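Local coordinates for protein UDP-glucose 4-epimerase (Brucella ovis, PDB 4WOK) that probably interconverts UDP-glucose and UDP-galactose by epimerisation at C4 of the sugar, using a bound NAD, at residues 160-165 and 171-176. The protein carries 2 engineered substitutions. Numbering follows the deposited sequence.
Sequences HMLADY and LRYVAL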
ATOM      1  N   HIS A 160      -1.591  -9.446 -14.123  1.00 26.90           N
ATOM      2  CA  HIS A 160      -1.540 -10.218 -15.365  1.00 25.96           C
ATOM      3  C   HIS A 160      -1.286  -9.325 -16.573  1.00 27.46           C
ATOM      4  O   HIS A 160      -0.648  -9.752 -17.530  1.00 25.94           O
ATOM      5  CB  HIS A 160      -2.830 -11.010 -15.560  1.00 28.50           C
ATOM      6  CG  HIS A 160      -2.962 -12.162 -14.618  1.00 40.80           C
ATOM      7  ND1 HIS A 160      -4.165 -12.549 -14.075  1.00 39.59           N
ATOM      8  CD2 HIS A 160      -2.031 -13.006 -14.118  1.00 40.94           C
ATOM      9  CE1 HIS A 160      -3.972 -13.588 -13.280  1.00 38.49           C
ATOM     10  NE2 HIS A 160      -2.686 -13.881 -13.286  1.00 41.14           N
ATOM     11  N   MET A 161      -1.788  -8.095 -16.527  1.00 23.55           N
ATOM     12  CA  MET A 161      -1.521  -7.142 -17.600  1.00 21.28           C
ATOM     13  C   MET A 161      -0.028  -6.842 -17.667  1.00 20.74           C
ATOM     14  O   MET A 161       0.565  -6.800 -18.753  1.00 22.02           O
ATOM     15  CB  MET A 161      -2.307  -5.850 -17.385  1.00 17.32           C
ATOM     16  CG  MET A 161      -2.365  -4.942 -18.619  1.00 18.72           C
ATOM     17  SD  MET A 161      -3.004  -3.303 -18.201  1.00 23.77           S
ATOM     18  CE  MET A 161      -4.728  -3.686 -17.819  1.00 20.96           C
ATOM     19  N   LEU A 162       0.578  -6.629 -16.502  1.00 21.28           N
ATOM     20  CA  LEU A 162       2.041  -6.496 -16.427  1.00 23.98           C
ATOM     21  C   LEU A 162       2.765  -7.658 -17.108  1.00 23.88           C
ATOM     22  O   LEU A 162       3.688  -7.444 -17.902  1.00 27.39           O
ATOM     23  CB  LEU A 162       2.500  -6.399 -14.965  1.00 24.34           C
ATOM     24  CG  LEU A 162       2.261  -5.057 -14.283  1.00 27.02           C
ATOM     25  CD1 LEU A 162       2.402  -5.218 -12.784  1.00 26.91           C
ATOM     26  CD2 LEU A 162       3.246  -4.017 -14.787  1.00 29.84           C
ATOM     27  N   ALA A 163       2.351  -8.885 -16.808  1.00 26.31           N
ATOM     28  CA  ALA A 163       2.983 -10.063 -17.402  1.00 29.36           C
ATOM     29  C   ALA A 163       2.825 -10.060 -18.920  1.00 27.71           C
ATOM     30  O   ALA A 163       3.774 -10.345 -19.641  1.00 25.27           O
ATOM     31  CB  ALA A 163       2.408 -11.340 -16.809  1.00 29.32           C
ATOM     32  N   ASP A 164       1.634  -9.715 -19.400  1.00 26.54           N
ATOM     33  CA  ASP A 164       1.367  -9.684 -20.843  1.00 22.10           C
ATOM     34  C   ASP A 164       2.147  -8.605 -21.567  1.00 25.79           C
ATOM     35  O   ASP A 164       2.591  -8.816 -22.699  1.00 25.70           O
ATOM     36  CB  ASP A 164      -0.121  -9.474 -21.121  1.00 21.33           C
ATOM     37  CG  ASP A 164      -0.963 -10.669 -20.731  1.00 28.05           C
ATOM     38  OD1 ASP A 164      -0.404 -11.778 -20.615  1.00 28.62           O
ATOM     39  OD2 ASP A 164      -2.188 -10.496 -20.538  1.00 24.34           O
ATOM     40  N   TYR A 165       2.292  -7.445 -20.927  1.00 21.68           N
ATOM     41  CA  TYR A 165       3.081  -6.353 -21.495  1.00 24.70           C
ATOM     42  C   TYR A 165       4.575  -6.686 -21.483  1.00 25.70           C
ATOM     43  O   TYR A 165       5.340  -6.253 -22.359  1.00 26.95           O
ATOM     44  CB  TYR A 165       2.796  -5.057 -20.736  1.00 21.15           C
ATOM     45  CG  TYR A 165       1.654  -4.264 -21.328  1.00 22.37           C
ATOM     46  CD1 TYR A 165       0.398  -4.848 -21.521  1.00 25.89           C
ATOM     47  CD2 TYR A 165       1.817  -2.927 -21.683  1.00 18.87           C
ATOM     48  CE1 TYR A 165      -0.655  -4.122 -22.070  1.00 20.60           C
ATOM     49  CE2 TYR A 165       0.758  -2.190 -22.226  1.00 18.30           C
ATOM     50  CZ  TYR A 165      -0.474  -2.795 -22.412  1.00 22.72           C
ATOM     51  OH  TYR A 165      -1.528  -2.090 -22.951  1.00 22.68           O
ATOM     52  N   LEU A 171       8.497  -4.966 -21.205  1.00 25.82           N
ATOM     53  CA  LEU A 171       8.454  -4.189 -19.974  0.52 25.44           C
ATOM     54  C   LEU A 171       8.998  -5.052 -18.825  1.00 30.25           C
ATOM     55  O   LEU A 171       8.811  -6.269 -18.779  1.00 29.39           O
ATOM     56  CB  LEU A 171       7.033  -3.669 -19.681  0.52 25.31           C
ATOM     57  CG  LEU A 171       6.461  -2.621 -20.657  0.52 32.27           C
ATOM     58  CD1 LEU A 171       5.093  -2.058 -20.194  0.52 28.23           C
ATOM     59  CD2 LEU A 171       7.423  -1.463 -20.934  0.52 23.75           C
ATOM     60  N   ARG A 172       9.743  -4.403 -17.930  1.00 26.55           N
ATOM     61  CA  ARG A 172      10.304  -5.078 -16.763  1.00 27.27           C
ATOM     62  C   ARG A 172       9.602  -4.578 -15.512  1.00 26.57           C
ATOM     63  O   ARG A 172       9.341  -3.376 -15.384  1.00 29.15           O
ATOM     64  CB  ARG A 172      11.809  -4.837 -16.657  1.00 28.44           C
ATOM     65  CG  ARG A 172      12.590  -5.339 -17.876  1.00 29.32           C
ATOM     66  CD  ARG A 172      14.098  -5.238 -17.684  1.00 45.56           C
ATOM     67  NE  ARG A 172      14.554  -3.859 -17.524  1.00 49.47           N
ATOM     68  CZ  ARG A 172      14.887  -3.056 -18.532  1.00 55.43           C
ATOM     69  NH1 ARG A 172      14.816  -3.489 -19.786  1.00 55.26           N
ATOM     70  NH2 ARG A 172      15.300  -1.817 -18.288  1.00 53.64           N
ATOM     71  N   TYR A 173       9.301  -5.475 -14.581  1.00 26.79           N
ATOM     72  CA  TYR A 173       8.485  -5.052 -13.451  1.00 26.13           C
ATOM     73  C   TYR A 173       8.701  -5.838 -12.188  1.00 26.81           C
ATOM     74  O   TYR A 173       9.220  -6.947 -12.207  1.00 28.74           O
ATOM     75  CB  TYR A 173       6.995  -5.131 -13.811  1.00 25.73           C
ATOM     76  CG  TYR A 173       6.494  -6.546 -13.968  1.00 27.41           C
ATOM     77  CD1 TYR A 173       6.610  -7.209 -15.182  1.00 29.90           C
ATOM     78  CD2 TYR A 173       5.899  -7.220 -12.904  1.00 26.95           C
ATOM     79  CE1 TYR A 173       6.149  -8.501 -15.339  1.00 33.28           C
ATOM     80  CE2 TYR A 173       5.443  -8.514 -13.046  1.00 32.42           C
ATOM     81  CZ  TYR A 173       5.568  -9.150 -14.270  1.00 39.08           C
ATOM     82  OH  TYR A 173       5.111 -10.440 -14.424  1.00 35.67           O
ATOM     83  N   VAL A 174       8.252  -5.240 -11.092  1.00 26.40           N
ATOM     84  CA  VAL A 174       8.168  -5.891  -9.800  1.00 28.34           C
ATOM     85  C   VAL A 174       6.800  -5.547  -9.262  1.00 29.98           C
ATOM     86  O   VAL A 174       6.453  -4.366  -9.176  1.00 26.55           O
ATOM     87  CB  VAL A 174       9.244  -5.412  -8.814  1.00 29.40           C
ATOM     88  CG1 VAL A 174       9.027  -6.025  -7.423  1.00 30.91           C
ATOM     89  CG2 VAL A 174      10.642  -5.737  -9.334  1.00 28.70           C
ATOM     90  N   ALA A 175       6.021  -6.567  -8.929  1.00 26.08           N
ATOM     91  CA  ALA A 175       4.730  -6.354  -8.294  1.00 26.46           C
ATOM     92  C   ALA A 175       4.912  -6.618  -6.812  1.00 30.53           C
ATOM     93  O   ALA A 175       5.489  -7.633  -6.429  1.00 32.13           O
ATOM     94  CB  ALA A 175       3.659  -7.264  -8.895  1.00 26.04           C
ATOM     95  N   LEU A 176       4.441  -5.695  -5.979  1.00 26.63           N
ATOM     96  CA  LEU A 176       4.622  -5.817  -4.539  1.00 28.35           C
ATOM     97  C   LEU A 176       3.271  -5.965  -3.851  1.00 33.87           C
ATOM     98  O   LEU A 176       2.419  -5.078  -3.940  1.00 26.68           O
ATOM     99  CB  LEU A 176       5.382  -4.609  -3.988  1.00 27.21           C
ATOM    100  CG  LEU A 176       6.801  -4.405  -4.535  1.00 29.16           C
ATOM    101  CD1 LEU A 176       7.376  -3.079  -4.047  1.00 32.56           C
ATOM    102  CD2 LEU A 176       7.735  -5.564  -4.158  1.00 28.13           C
TER
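Tyr-173, on strand 172-177, lays its ring against Leu-162 of helix 150-169. Tyr-173 CB meets Leu-162 CD2 at 4.0 Å. With chi1 at 69°, Tyr-173 CG is flanked by both backbone branches, and from there the ring reaches across the helix, almost at right angles to its axis. Leu-162 CB stands over the ring centre, 3.9 Å from the centroid and 4° off the normal, a nearly vertical CH-pi contact. Over the same face, Leu-162 CD1 touches Tyr-173 CD2, and Leu-162 O lies 3.7 Å from Tyr-173 CE1, across the ring from CD2. Tyr-173 CZ reaches the backbone of Ala-163. At the tip, Tyr-173 OH meets Ala-163 CB at 3.7 Å.

Nearer the helix end, Leu-171 CD1 packs at the edge of the Tyr-165 ring, 3.7 Å from Tyr-165 CD2. Leu-171 runs alongside Tyr-165 in the same direction. The hydroxyl of Tyr-165 is hydrogen-bonded to Asp-112 and Gln-108 of helix 96-116.

Helix 150-169 links the neighbouring parallel strands 121-125 and 172-177, a beta-alpha-beta crossover of the Rossmann-type sheet. Leu-162 also touches Val-122 and Phe-124 of strand 121-125. The contact is largely apolar, without hydrogen bonds between the two segments, so dispersion and close packing probably dominate.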